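Local atomic coordinates of uncharacterized protein (Pyrococcus furiosus, PDB entry 4XLZ), a protein that probably removes an acetyl group from N,N'-diacetylchitobiose, as a metal-binding deacetylase of carbohydrate esterase family 14. Residues N26-A31 with Y197-T202; G49-K54 with Y246-R251; K126-E131 with A163-P168. One frame throughout, in Å; residues are numbered along the deposited sequence.

Interaction 1 of 3, residues N26-A31 with Y197-T202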
ATOM      1  N   ASN A  26     -14.191 -38.378  14.810  1.00 40.17           N
ATOM      2  CA  ASN A  26     -12.896 -38.724  14.228  1.00 39.96           C
ATOM      3  C   ASN A  26     -12.808 -37.800  12.985  1.00 34.01           C
ATOM      4  O   ASN A  26     -12.968 -38.272  11.891  1.00 32.62           O
ATOM      5  CB  ASN A  26     -12.877 -40.215  13.845  1.00 41.84           C
ATOM      6  CG  ASN A  26     -11.483 -40.930  14.095  1.00 54.59           C
ATOM      7  OD1 ASN A  26     -11.405 -41.777  15.015  1.00 62.78           O
ATOM      8  ND2 ASN A  26     -10.398 -40.626  13.270  1.00 57.31           N
ATOM      9  N   PRO A  27     -12.615 -36.482  13.196  1.00 31.03           N
ATOM     10  CA  PRO A  27     -12.691 -35.569  12.039  1.00 26.98           C
ATOM     11  C   PRO A  27     -11.715 -35.852  10.921  1.00 25.52           C
ATOM     12  O   PRO A  27     -11.967 -35.358   9.783  1.00 24.94           O
ATOM     13  CB  PRO A  27     -12.556 -34.190  12.647  1.00 28.18           C
ATOM     14  CG  PRO A  27     -11.767 -34.426  13.941  1.00 29.80           C
ATOM     15  CD  PRO A  27     -12.192 -35.767  14.422  1.00 30.01           C
ATOM     16  N   PHE A  28     -10.605 -36.543  11.181  1.00 25.23           N
ATOM     17  CA  PHE A  28      -9.565 -36.745  10.128  1.00 24.43           C
ATOM     18  C   PHE A  28      -9.604 -38.117   9.485  1.00 28.48           C
ATOM     19  O   PHE A  28      -8.805 -38.380   8.582  1.00 28.50           O
ATOM     20  CB  PHE A  28      -8.142 -36.525  10.666  1.00 24.78           C
ATOM     21  CG  PHE A  28      -7.991 -35.258  11.519  1.00 23.01           C
ATOM     22  CD1 PHE A  28      -8.775 -34.118  11.288  1.00 22.16           C
ATOM     23  CD2 PHE A  28      -7.040 -35.245  12.547  1.00 23.73           C
ATOM     24  CE1 PHE A  28      -8.549 -33.011  12.035  1.00 22.48           C
ATOM     25  CE2 PHE A  28      -6.820 -34.113  13.304  1.00 22.26           C
ATOM     26  CZ  PHE A  28      -7.624 -33.009  13.045  1.00 21.18           C
ATOM     27  N   GLU A  29     -10.598 -38.920   9.899  1.00 31.85           N
ATOM     28  CA  GLU A  29     -10.682 -40.307   9.473  1.00 35.49           C
ATOM     29  C   GLU A  29     -10.767 -40.501   7.952  1.00 34.30           C
ATOM     30  O   GLU A  29     -10.173 -41.455   7.448  1.00 36.11           O
ATOM     31  CB  GLU A  29     -11.897 -40.887  10.157  1.00 37.16           C
ATOM     32  CG  GLU A  29     -12.480 -42.096   9.509  1.00 47.72           C
ATOM     33  CD  GLU A  29     -13.575 -42.596  10.397  1.00 56.25           C
ATOM     34  OE1 GLU A  29     -13.173 -43.332  11.322  1.00 57.32           O
ATOM     35  OE2 GLU A  29     -14.757 -42.129  10.247  1.00 58.40           O
ATOM     36  N   ASP A  30     -11.444 -39.627   7.205  1.00 33.14           N
ATOM     37  CA  ASP A  30     -11.543 -39.913   5.768  1.00 34.09           C
ATOM     38  C   ASP A  30     -10.414 -39.286   4.856  1.00 30.65           C
ATOM     39  O   ASP A  30     -10.421 -39.465   3.629  1.00 30.70           O
ATOM     40  CB  ASP A  30     -12.939 -39.526   5.238  1.00 35.68           C
ATOM     41  CG  ASP A  30     -14.072 -40.426   5.829  1.00 43.61           C
ATOM     42  OD1 ASP A  30     -15.112 -39.822   6.212  1.00 50.66           O
ATOM     43  OD2 ASP A  30     -13.888 -41.682   5.937  1.00 50.91           O
ATOM     44  N   ALA A  31      -9.437 -38.624   5.479  1.00 30.01           N
ATOM     45  CA  ALA A  31      -8.525 -37.773   4.715  1.00 28.21           C
ATOM     46  C   ALA A  31      -7.552 -38.646   3.942  1.00 25.47           C
ATOM     47  O   ALA A  31      -7.080 -39.689   4.499  1.00 24.71           O
ATOM     48  CB  ALA A  31      -7.749 -36.912   5.659  1.00 27.64           C
ATOM     49  N   TYR A 197     -10.996 -30.932  19.556  1.00 17.24           N
ATOM     50  CA  TYR A 197     -10.581 -32.298  19.197  1.00 16.99           C
ATOM     51  C   TYR A 197      -9.127 -32.451  19.600  1.00 18.39           C
ATOM     52  O   TYR A 197      -8.245 -31.596  19.206  1.00 17.76           O
ATOM     53  CB  TYR A 197     -10.745 -32.512  17.699  1.00 18.12           C
ATOM     54  CG  TYR A 197     -10.255 -33.887  17.264  1.00 18.57           C
ATOM     55  CD1 TYR A 197     -10.945 -35.003  17.769  1.00 20.86           C
ATOM     56  CD2 TYR A 197      -9.127 -34.080  16.418  1.00 19.77           C
ATOM     57  CE1 TYR A 197     -10.497 -36.319  17.397  1.00 21.88           C
ATOM     58  CE2 TYR A 197      -8.663 -35.393  16.105  1.00 20.98           C
ATOM     59  CZ  TYR A 197      -9.389 -36.452  16.582  1.00 23.44           C
ATOM     60  OH  TYR A 197      -8.973 -37.732  16.161  1.00 28.65           O
ATOM     61  N   ILE A 198      -8.791 -33.500  20.399  1.00 18.06           N
ATOM     62  CA  ILE A 198      -7.397 -33.658  20.851  1.00 16.93           C
ATOM     63  C   ILE A 198      -6.873 -35.032  20.383  1.00 16.27           C
ATOM     64  O   ILE A 198      -7.615 -36.046  20.467  1.00 20.82           O
ATOM     65  CB  ILE A 198      -7.311 -33.745  22.405  1.00 17.96           C
ATOM     66  CG1 ILE A 198      -8.071 -32.660  23.071  1.00 23.03           C
ATOM     67  CG2 ILE A 198      -5.833 -33.936  22.869  1.00 19.17           C
ATOM     68  CD1 ILE A 198      -7.450 -31.320  22.777  1.00 21.17           C
ATOM     69  N   VAL A 199      -5.669 -35.038  19.822  1.00 16.65           N
ATOM     70  CA  VAL A 199      -5.055 -36.275  19.340  1.00 16.26           C
ATOM     71  C   VAL A 199      -4.039 -36.677  20.440  1.00 16.76           C
ATOM     72  O   VAL A 199      -3.204 -35.851  20.883  1.00 17.41           O
ATOM     73  CB  VAL A 199      -4.315 -36.010  18.073  1.00 17.51           C
ATOM     74  CG1 VAL A 199      -3.477 -37.260  17.595  1.00 18.53           C
ATOM     75  CG2 VAL A 199      -5.343 -35.617  16.940  1.00 18.57           C
ATOM     76  N   ASP A 200      -4.147 -37.981  20.878  1.00 17.05           N
ATOM     77  CA  ASP A 200      -3.131 -38.438  21.868  1.00 18.44           C
ATOM     78  C   ASP A 200      -1.814 -38.708  21.174  1.00 17.66           C
ATOM     79  O   ASP A 200      -1.800 -39.505  20.215  1.00 20.67           O
ATOM     80  CB  ASP A 200      -3.718 -39.751  22.476  1.00 19.92           C
ATOM     81  CG  ASP A 200      -2.756 -40.350  23.514  1.00 20.71           C
ATOM     82  OD1 ASP A 200      -1.727 -39.804  23.827  1.00 20.80           O
ATOM     83  OD2 ASP A 200      -3.162 -41.469  24.004  1.00 25.79           O
ATOM     84  N   ILE A 201      -0.759 -38.004  21.555  1.00 17.19           N
ATOM     85  CA  ILE A 201       0.533 -38.194  20.983  1.00 17.18           C
ATOM     86  C   ILE A 201       1.583 -38.733  21.988  1.00 18.41           C
ATOM     87  O   ILE A 201       2.798 -38.608  21.723  1.00 20.53           O
ATOM     88  CB  ILE A 201       1.154 -36.908  20.302  1.00 19.53           C
ATOM     89  CG1 ILE A 201       1.247 -35.815  21.297  1.00 18.60           C
ATOM     90  CG2 ILE A 201       0.179 -36.478  19.109  1.00 18.90           C
ATOM     91  CD1 ILE A 201       2.364 -34.838  20.934  1.00 17.34           C
ATOM     92  N   THR A 202       1.046 -39.309  23.069  1.00 19.95           N
ATOM     93  CA  THR A 202       1.937 -39.756  24.188  1.00 19.45           C
ATOM     94  C   THR A 202       3.081 -40.623  23.642  1.00 21.93           C
ATOM     95  O   THR A 202       4.282 -40.415  23.951  1.00 24.07           O
ATOM     96  CB  THR A 202       1.090 -40.484  25.192  1.00 21.02           C
ATOM     97  OG1 THR A 202       0.189 -39.581  25.795  1.00 21.33           O
ATOM     98  CG2 THR A 202       2.076 -40.971  26.325  1.00 21.04           C
TER
HETATM   99  O   HOH W   1      -9.702 -38.045  13.427  1.00 28.64           O

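Interaction 2 of 3, residues G49-K54 with Y246-R251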
ATOM      1  N   GLY A  49       3.306 -31.809  15.071  1.00 17.37           N
ATOM      2  CA  GLY A  49       4.220 -32.849  14.550  1.00 16.53           C
ATOM      3  C   GLY A  49       3.766 -34.310  14.887  1.00 17.14           C
ATOM      4  O   GLY A  49       3.869 -35.196  14.011  1.00 18.04           O
ATOM      5  N   GLY A  50       3.268 -34.542  16.095  1.00 18.90           N
ATOM      6  CA  GLY A  50       2.718 -35.901  16.368  1.00 18.81           C
ATOM      7  C   GLY A  50       1.601 -36.365  15.509  1.00 19.16           C
ATOM      8  O   GLY A  50       1.554 -37.489  14.965  1.00 19.82           O
ATOM      9  N   THR A  51       0.617 -35.439  15.233  1.00 18.86           N
ATOM     10  CA  THR A  51      -0.425 -35.740  14.367  1.00 17.59           C
ATOM     11  C   THR A  51      -0.016 -35.916  12.890  1.00 15.28           C
ATOM     12  O   THR A  51      -0.573 -36.743  12.243  1.00 17.64           O
ATOM     13  CB  THR A  51      -1.538 -34.620  14.498  1.00 18.91           C
ATOM     14  OG1 THR A  51      -1.968 -34.534  15.863  1.00 21.17           O
ATOM     15  CG2 THR A  51      -2.725 -34.831  13.593  1.00 19.98           C
ATOM     16  N   ILE A  52       0.946 -35.110  12.456  1.00 16.08           N
ATOM     17  CA  ILE A  52       1.448 -35.281  11.100  1.00 16.59           C
ATOM     18  C   ILE A  52       2.068 -36.733  10.970  1.00 17.69           C
ATOM     19  O   ILE A  52       1.810 -37.358   9.954  1.00 18.30           O
ATOM     20  CB  ILE A  52       2.562 -34.229  10.820  1.00 16.02           C
ATOM     21  CG1 ILE A  52       1.855 -32.850  10.607  1.00 17.05           C
ATOM     22  CG2 ILE A  52       3.306 -34.572   9.592  1.00 16.27           C
ATOM     23  CD1 ILE A  52       2.855 -31.702  10.717  1.00 17.65           C
ATOM     24  N   LYS A  53       2.805 -37.143  11.999  1.00 18.48           N
ATOM     25  CA  LYS A  53       3.348 -38.559  11.892  1.00 19.68           C
ATOM     26  C   LYS A  53       2.229 -39.581  11.952  1.00 19.38           C
ATOM     27  O   LYS A  53       2.255 -40.505  11.134  1.00 19.12           O
ATOM     28  CB  LYS A  53       4.320 -38.725  13.028  1.00 18.82           C
ATOM     29  CG  LYS A  53       4.939 -40.283  13.044  1.00 20.62           C
ATOM     30  CD  LYS A  53       5.861 -40.461  11.851  1.00 29.30           C
ATOM     31  CE  LYS A  53       6.615 -41.923  11.678  1.00 35.07           C
ATOM     32  NZ  LYS A  53       7.542 -41.493  10.435  1.00 35.71           N
ATOM     33  N   LYS A  54       1.159 -39.410  12.752  1.00 20.43           N
ATOM     34  CA  LYS A  54       0.027 -40.339  12.743  1.00 20.44           C
ATOM     35  C   LYS A  54      -0.603 -40.384  11.433  1.00 22.80           C
ATOM     36  O   LYS A  54      -0.995 -41.420  10.844  1.00 24.63           O
ATOM     37  CB  LYS A  54      -1.004 -39.984  13.790  1.00 22.67           C
ATOM     38  CG  LYS A  54      -0.545 -40.333  15.216  1.00 26.29           C
ATOM     39  CD  LYS A  54      -1.807 -40.145  16.182  1.00 29.02           C
ATOM     40  CE  LYS A  54      -1.924 -41.051  17.511  1.00 41.85           C
ATOM     41  NZ  LYS A  54      -0.596 -41.546  18.010  1.00 44.03           N
ATOM     42  N   TYR A 246       0.109 -36.687  26.883  1.00 19.94           N
ATOM     43  CA  TYR A 246       0.512 -35.642  25.894  1.00 17.38           C
ATOM     44  C   TYR A 246      -0.505 -35.688  24.766  1.00 16.40           C
ATOM     45  O   TYR A 246      -0.788 -36.718  24.159  1.00 17.71           O
ATOM     46  CB  TYR A 246       1.907 -35.978  25.330  1.00 17.43           C
ATOM     47  CG  TYR A 246       2.993 -35.971  26.384  1.00 17.74           C
ATOM     48  CD1 TYR A 246       3.085 -34.913  27.304  1.00 16.85           C
ATOM     49  CD2 TYR A 246       3.964 -36.950  26.309  1.00 21.05           C
ATOM     50  CE1 TYR A 246       4.196 -34.882  28.244  1.00 19.37           C
ATOM     51  CE2 TYR A 246       5.046 -36.931  27.220  1.00 20.65           C
ATOM     52  CZ  TYR A 246       5.144 -35.928  28.155  1.00 19.02           C
ATOM     53  OH  TYR A 246       6.144 -35.771  29.096  1.00 21.36           O
ATOM     54  N   GLY A 247      -1.006 -34.466  24.447  1.00 16.88           N
ATOM     55  CA  GLY A 247      -1.971 -34.346  23.322  1.00 15.27           C
ATOM     56  C   GLY A 247      -1.593 -33.126  22.450  1.00 15.64           C
ATOM     57  O   GLY A 247      -0.828 -32.268  22.798  1.00 16.18           O
ATOM     58  N   GLU A 248      -2.127 -33.224  21.230  1.00 16.17           N
ATOM     59  CA  GLU A 248      -2.160 -32.013  20.331  1.00 16.12           C
ATOM     60  C   GLU A 248      -3.616 -31.624  20.092  1.00 15.58           C
ATOM     61  O   GLU A 248      -4.452 -32.438  19.802  1.00 17.59           O
ATOM     62  CB  GLU A 248      -1.511 -32.359  18.982  1.00 16.57           C
ATOM     63  CG  GLU A 248       0.028 -32.357  19.139  1.00 18.20           C
ATOM     64  CD  GLU A 248       0.783 -32.871  17.905  1.00 17.40           C
ATOM     65  OE1 GLU A 248       0.140 -33.301  16.975  1.00 19.51           O
ATOM     66  OE2 GLU A 248       2.038 -32.781  17.973  1.00 21.25           O
ATOM     67  N   GLY A 249      -3.866 -30.304  20.275  1.00 16.24           N
ATOM     68  CA  GLY A 249      -5.221 -29.859  20.148  1.00 14.95           C
ATOM     69  C   GLY A 249      -5.531 -29.116  18.826  1.00 14.67           C
ATOM     70  O   GLY A 249      -4.638 -28.415  18.294  1.00 17.05           O
ATOM     71  N   PHE A 250      -6.786 -29.275  18.431  1.00 14.64           N
ATOM     72  CA  PHE A 250      -7.243 -28.656  17.151  1.00 13.67           C
ATOM     73  C   PHE A 250      -8.620 -28.128  17.447  1.00 15.12           C
ATOM     74  O   PHE A 250      -9.461 -28.675  18.174  1.00 15.58           O
ATOM     75  CB  PHE A 250      -7.351 -29.728  16.066  1.00 15.09           C
ATOM     76  CG  PHE A 250      -6.040 -30.331  15.756  1.00 14.30           C
ATOM     77  CD1 PHE A 250      -5.122 -29.755  14.863  1.00 16.68           C
ATOM     78  CD2 PHE A 250      -5.657 -31.569  16.413  1.00 16.33           C
ATOM     79  CE1 PHE A 250      -3.849 -30.265  14.651  1.00 17.41           C
ATOM     80  CE2 PHE A 250      -4.368 -32.059  16.198  1.00 16.67           C
ATOM     81  CZ  PHE A 250      -3.443 -31.461  15.295  1.00 17.88           C
ATOM     82  N   ARG A 251      -8.934 -27.012  16.732  1.00 14.57           N
ATOM     83  CA  ARG A 251     -10.291 -26.538  16.733  1.00 14.35           C
ATOM     84  C   ARG A 251     -10.874 -26.732  15.334  1.00 15.52           C
ATOM     85  O   ARG A 251     -10.323 -26.361  14.331  1.00 15.11           O
ATOM     86  CB  ARG A 251     -10.393 -25.019  17.081  1.00 14.28           C
ATOM     87  CG  ARG A 251     -11.847 -24.578  17.169  1.00 15.14           C
ATOM     88  CD  ARG A 251     -11.954 -23.161  17.679  1.00 14.17           C
ATOM     89  NE  ARG A 251     -13.382 -22.794  17.768  1.00 16.32           N
ATOM     90  CZ  ARG A 251     -14.169 -23.171  18.762  1.00 15.08           C
ATOM     91  NH1 ARG A 251     -13.675 -23.892  19.799  1.00 15.98           N
ATOM     92  NH2 ARG A 251     -15.478 -22.745  18.746  1.00 17.81           N
TER

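Interaction 3 of 3, residues K126-E131 with A163-P168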
ATOM      1  N   LYS A 126      -4.009 -21.010  -5.394  1.00 13.24           N
ATOM      2  CA  LYS A 126      -3.415 -21.763  -6.558  1.00 13.33           C
ATOM      3  C   LYS A 126      -2.989 -23.145  -6.068  1.00 16.17           C
ATOM      4  O   LYS A 126      -3.252 -24.172  -6.714  1.00 14.58           O
ATOM      5  CB  LYS A 126      -2.138 -20.988  -6.968  1.00 15.13           C
ATOM      6  CG  LYS A 126      -1.498 -21.626  -8.207  1.00 19.64           C
ATOM      7  CD  LYS A 126      -0.574 -20.574  -9.065  1.00 23.62           C
ATOM      8  CE  LYS A 126       0.563 -20.247  -8.330  1.00 28.56           C
ATOM      9  NZ  LYS A 126       1.122 -19.002  -9.148  1.00 28.22           N
ATOM     10  N   ILE A 127      -2.375 -23.236  -4.880  1.00 14.60           N
ATOM     11  CA  ILE A 127      -1.910 -24.570  -4.406  1.00 13.90           C
ATOM     12  C   ILE A 127      -3.047 -25.366  -3.992  1.00 13.42           C
ATOM     13  O   ILE A 127      -3.089 -26.629  -4.253  1.00 15.78           O
ATOM     14  CB  ILE A 127      -0.973 -24.324  -3.211  1.00 12.49           C
ATOM     15  CG1 ILE A 127       0.307 -23.608  -3.692  1.00 14.33           C
ATOM     16  CG2 ILE A 127      -0.550 -25.734  -2.608  1.00 14.10           C
ATOM     17  CD1 ILE A 127       1.190 -22.971  -2.554  1.00 15.14           C
ATOM     18  N   ILE A 128      -4.103 -24.877  -3.315  1.00 13.51           N
ATOM     19  CA  ILE A 128      -5.244 -25.636  -2.957  1.00 12.13           C
ATOM     20  C   ILE A 128      -5.927 -26.198  -4.217  1.00 13.08           C
ATOM     21  O   ILE A 128      -6.382 -27.333  -4.143  1.00 15.22           O
ATOM     22  CB  ILE A 128      -6.233 -24.754  -2.069  1.00 13.80           C
ATOM     23  CG1 ILE A 128      -5.493 -24.501  -0.714  1.00 15.77           C
ATOM     24  CG2 ILE A 128      -7.583 -25.446  -1.835  1.00 14.82           C
ATOM     25  CD1 ILE A 128      -6.271 -23.438   0.136  1.00 16.71           C
ATOM     26  N   ARG A 129      -6.070 -25.338  -5.217  1.00 14.11           N
ATOM     27  CA  ARG A 129      -6.770 -25.838  -6.406  1.00 14.64           C
ATOM     28  C   ARG A 129      -5.877 -26.831  -7.099  1.00 15.08           C
ATOM     29  O   ARG A 129      -6.487 -27.807  -7.677  1.00 17.84           O
ATOM     30  CB  ARG A 129      -7.093 -24.699  -7.327  1.00 16.28           C
ATOM     31  CG  ARG A 129      -8.210 -23.806  -6.773  1.00 15.68           C
ATOM     32  CD  ARG A 129      -8.313 -22.578  -7.732  1.00 13.56           C
ATOM     33  NE  ARG A 129      -9.518 -21.772  -7.260  1.00 14.30           N
ATOM     34  CZ  ARG A 129      -9.785 -20.499  -7.677  1.00 13.66           C
ATOM     35  NH1 ARG A 129     -10.934 -19.935  -7.285  1.00 14.32           N
ATOM     36  NH2 ARG A 129      -8.878 -19.839  -8.423  1.00 14.90           N
ATOM     37  N   LYS A 130      -4.582 -26.714  -7.099  1.00 14.76           N
ATOM     38  CA  LYS A 130      -3.703 -27.762  -7.771  1.00 13.67           C
ATOM     39  C   LYS A 130      -3.784 -29.075  -6.991  1.00 17.20           C
ATOM     40  O   LYS A 130      -3.962 -30.166  -7.592  1.00 18.73           O
ATOM     41  CB  LYS A 130      -2.301 -27.256  -7.789  1.00 17.34           C
ATOM     42  CG  LYS A 130      -1.302 -28.303  -8.363  1.00 20.05           C
ATOM     43  CD  LYS A 130      -1.407 -28.547  -9.828  1.00 24.77           C
ATOM     44  CE  LYS A 130      -0.371 -29.784 -10.168  1.00 34.58           C
ATOM     45  NZ  LYS A 130      -0.388 -29.789 -11.690  1.00 40.52           N
ATOM     46  N   GLU A 131      -3.683 -29.006  -5.654  1.00 15.45           N
ATOM     47  CA  GLU A 131      -3.516 -30.242  -4.895  1.00 14.94           C
ATOM     48  C   GLU A 131      -4.830 -30.839  -4.521  1.00 17.55           C
ATOM     49  O   GLU A 131      -4.877 -32.088  -4.199  1.00 17.84           O
ATOM     50  CB  GLU A 131      -2.651 -29.939  -3.625  1.00 14.62           C
ATOM     51  CG  GLU A 131      -1.213 -29.662  -3.902  1.00 15.27           C
ATOM     52  CD  GLU A 131      -0.349 -30.896  -4.293  1.00 16.53           C
ATOM     53  OE1 GLU A 131       0.794 -30.649  -4.574  1.00 19.46           O
ATOM     54  OE2 GLU A 131      -0.953 -32.023  -4.282  1.00 21.03           O
ATOM     55  N   ALA A 163     -12.023 -20.793   1.813  1.00 14.07           N
ATOM     56  CA  ALA A 163     -13.369 -20.396   1.358  1.00 13.87           C
ATOM     57  C   ALA A 163     -13.270 -19.963  -0.100  1.00 16.07           C
ATOM     58  O   ALA A 163     -14.127 -20.313  -0.957  1.00 15.80           O
ATOM     59  CB  ALA A 163     -13.837 -19.224   2.165  1.00 15.14           C
ATOM     60  N   PHE A 164     -12.265 -19.137  -0.461  1.00 14.22           N
ATOM     61  CA  PHE A 164     -12.309 -18.500  -1.810  1.00 13.47           C
ATOM     62  C   PHE A 164     -11.849 -19.380  -2.880  1.00 13.27           C
ATOM     63  O   PHE A 164     -12.124 -19.148  -4.105  1.00 14.52           O
ATOM     64  CB  PHE A 164     -11.408 -17.217  -1.780  1.00 14.24           C
ATOM     65  CG  PHE A 164     -11.932 -16.132  -0.812  1.00 12.78           C
ATOM     66  CD1 PHE A 164     -13.189 -16.141  -0.232  1.00 14.27           C
ATOM     67  CD2 PHE A 164     -11.010 -15.150  -0.461  1.00 14.51           C
ATOM     68  CE1 PHE A 164     -13.563 -15.106   0.704  1.00 16.27           C
ATOM     69  CE2 PHE A 164     -11.362 -14.124   0.457  1.00 16.62           C
ATOM     70  CZ  PHE A 164     -12.584 -14.140   1.060  1.00 16.72           C
ATOM     71  N   SER A 165     -11.180 -20.521  -2.511  1.00 13.18           N
ATOM     72  CA  SER A 165     -10.826 -21.504  -3.566  1.00 14.53           C
ATOM     73  C   SER A 165     -12.028 -22.115  -4.248  1.00 13.87           C
ATOM     74  O   SER A 165     -11.797 -22.545  -5.448  1.00 14.88           O
ATOM     75  CB  SER A 165     -10.084 -22.695  -2.865  1.00 15.23           C
ATOM     76  OG  SER A 165      -8.788 -22.284  -2.449  1.00 16.78           O
ATOM     77  N   GLN A 166     -13.197 -21.989  -3.656  1.00 13.95           N
ATOM     78  CA  GLN A 166     -14.486 -22.600  -4.243  1.00 17.09           C
ATOM     79  C   GLN A 166     -15.057 -21.610  -5.248  1.00 16.61           C
ATOM     80  O   GLN A 166     -16.071 -21.938  -5.912  1.00 17.62           O
ATOM     81  CB  GLN A 166     -15.568 -22.771  -3.130  1.00 19.99           C
ATOM     82  CG  GLN A 166     -15.000 -23.666  -2.178  1.00 31.14           C
ATOM     83  CD  GLN A 166     -16.014 -24.081  -1.167  1.00 41.88           C
ATOM     84  OE1 GLN A 166     -17.184 -24.107  -1.420  1.00 36.41           O
ATOM     85  NE2 GLN A 166     -15.528 -24.474  -0.016  1.00 46.06           N
ATOM     86  N   LEU A 167     -14.517 -20.390  -5.369  1.00 14.43           N
ATOM     87  CA  LEU A 167     -15.286 -19.354  -6.124  1.00 13.94           C
ATOM     88  C   LEU A 167     -14.605 -19.086  -7.394  1.00 16.61           C
ATOM     89  O   LEU A 167     -13.463 -18.584  -7.492  1.00 14.62           O
ATOM     90  CB  LEU A 167     -15.228 -17.981  -5.268  1.00 15.55           C
ATOM     91  CG  LEU A 167     -15.776 -18.090  -3.884  1.00 15.35           C
ATOM     92  CD1 LEU A 167     -15.640 -16.774  -3.077  1.00 16.26           C
ATOM     93  CD2 LEU A 167     -17.309 -18.505  -3.900  1.00 16.93           C
ATOM     94  N   PRO A 168     -15.276 -19.358  -8.554  1.00 15.54           N
ATOM     95  CA  PRO A 168     -14.546 -19.274  -9.879  1.00 15.68           C
ATOM     96  C   PRO A 168     -14.158 -17.814 -10.300  1.00 14.84           C
ATOM     97  O   PRO A 168     -13.265 -17.641 -11.098  1.00 16.00           O
ATOM     98  CB  PRO A 168     -15.564 -19.869 -10.891  1.00 15.46           C
ATOM     99  CG  PRO A 168     -16.865 -19.834 -10.184  1.00 15.72           C
ATOM    100  CD  PRO A 168     -16.619 -20.001  -8.616  1.00 15.72           C
TER

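Interaction 1 of 3, residues N26-A31 with Y197-T202
Pro27 sits over one face of the Tyr197 ring and illustrates the CH-pi contact that proline methylenes make with aromatic rings. Pro27 CD lies 3.5 Å from the centroid of the Tyr197 ring and only 13° off the ring normal, while Pro27 CG, beside it, reaches 3.6 Å from Tyr197 CD2. Phe28 takes the rim of the same ring. The two aromatics form a T-shaped pair with centroids 5.2 Å apart and planes at 83°, the edge of Tyr197 being directed at the face of Phe28, and their nearest atoms, Phe28 CE2 and Tyr197 CE2, are 3.6 Å apart. Val199 adds a looser touch from farther along the strand, its CG2 standing 4.2 Å from Phe28 CE2.

The turn itself helps to set these groups in place. Asn26 to Glu29 form a type I beta turn with Pro27 and Phe28 at its two corner positions, and this turn offers consecutive residues to one ring. From strand 197-200, Tyr197 extends to meet them with CG anti to the backbone N (chi1 177°). A water bridges the backbone and the phenol: it accepts from Phe28 N at 2.8 Å and is hydrogen-bonded to Tyr197 OH.

Farther out, Phe28 also meets the rings of Phe137, Phe186 and Phe250, so the loop ahead of strand 33-38 is tied into an aromatic cluster between the parallel sheet and the antiparallel pair of strands. With no direct hydrogen bond between the segments, the contact rests on ring and methylene packing, and a single water links the Phe28 amide to the phenol.

Interaction 2 of 3, residues G49-K54 with Y246-R251
The Glu248 carboxylate receives donors from Gly50 and Thr51 on both of its oxygens, and the Phe250 ring is met by Thr51 at its edge. Gly50 N gives a 2.9 Å bond to Glu248 OE2, and Thr51 N a 2.8 Å bond to Glu248 OE1. Both N-H groups come in on the syn side, raised 19° and 28° from the carboxylate plane. Thr51 OG1 donates to Glu248 OE1 as well, at 2.7 Å and nearly in line with the C-O bond. The same hydroxyl oxygen stands 3.5 Å from Phe250 CZ, close to the plane of the ring, which also packs with the rings of Phe28 and Phe137.

Beyond CG the glutamate chain is extended (chi2 172°), and this carries the carboxylate from strand 247-250 to helix 43-57. The two axes run almost at right angles, 8.7 Å apart. The helix is kinked here, where Gly50 N and Thr51 N make no bond to the preceding turn; Glu248 supplies the missing acceptors, a side chain standing in for helix carbonyls. Fit is close at Gly50, where a beta carbon would come within 3.2 Å of Glu248 OE2.

Lys208 adds a salt bridge to Glu248 OE2. A buried carboxylate held by three hydrogen bonds and one lysine is probably stabilised in its ionised form, and it pins the irregular point of the helix to the strand.

Interaction 3 of 3, residues K126-E131 with A163-P168
Arg129 and Ser165 mark the nearest approach of the two backbones, with CA atoms 6.6 Å apart. The first lies in the last turn of helix 118-131; the second belongs to the type I beta turn from Phe164 to Leu167, near the C-terminal end of helix 149-164. The arginine, extended from CG to NE (chi2 173°), brings its guanidinium edge to the backbone of that turn. Arg129 NE donates to Ser165 O at 3.0 Å, a fairly straight bond at 161°, with the oxygen practically in the guanidinium plane. Arg129 NH1 adds a weak bond of 3.3 Å to Ser165 O.

Helix 118-131 is the crossover connection between parallel strands 103-109 and 135-139 in the Rossmann-like sheet, and the next helix, 149-164, ends against it. The same arginine reaches past the turn: NH1 bonds to Phe170 O, while NH2 forms a salt bridge with Asp174 and a hydrogen bond to Ser171 O. With an alanine here, Ser165 O would lose the arginine's bonds, and Asp174 would probably be left without this cationic mate, the turn being less firmly tied to the helix.

One residue earlier, Ile128 CG2 packs 3.4 Å from Ser165 OG, a hydroxyl that bonds to Ser161 O in the helix. Pro168 and Leu167 pack on Thr74 of a second subunit, and Lys126 forms a salt bridge with Asp174 of a third.

In the fold
Interactions 1 and 2 are neighbours, their centres 7 Å apart, because strands 197-200 and 247-250 pair as one antiparallel sheet; Tyr197 O lies 2.8 Å from Phe250 N. Their segments alternate along the chain, so two early pieces, a loop and helix 43-57, are stitched to two late ones. Interaction 3 closes a much shorter span in between and lies about 25 Å from the centres of both, on the opposite side of the chain's centre from interaction 2. Between them stands the five-stranded parallel sheet. Helices 43-57 and 149-164 also carry cadmium ligands, Asp43 and His151, which His40 joins, so interactions 2 and 3 each involve a metal-binding helix, though neither contact lies at the ion.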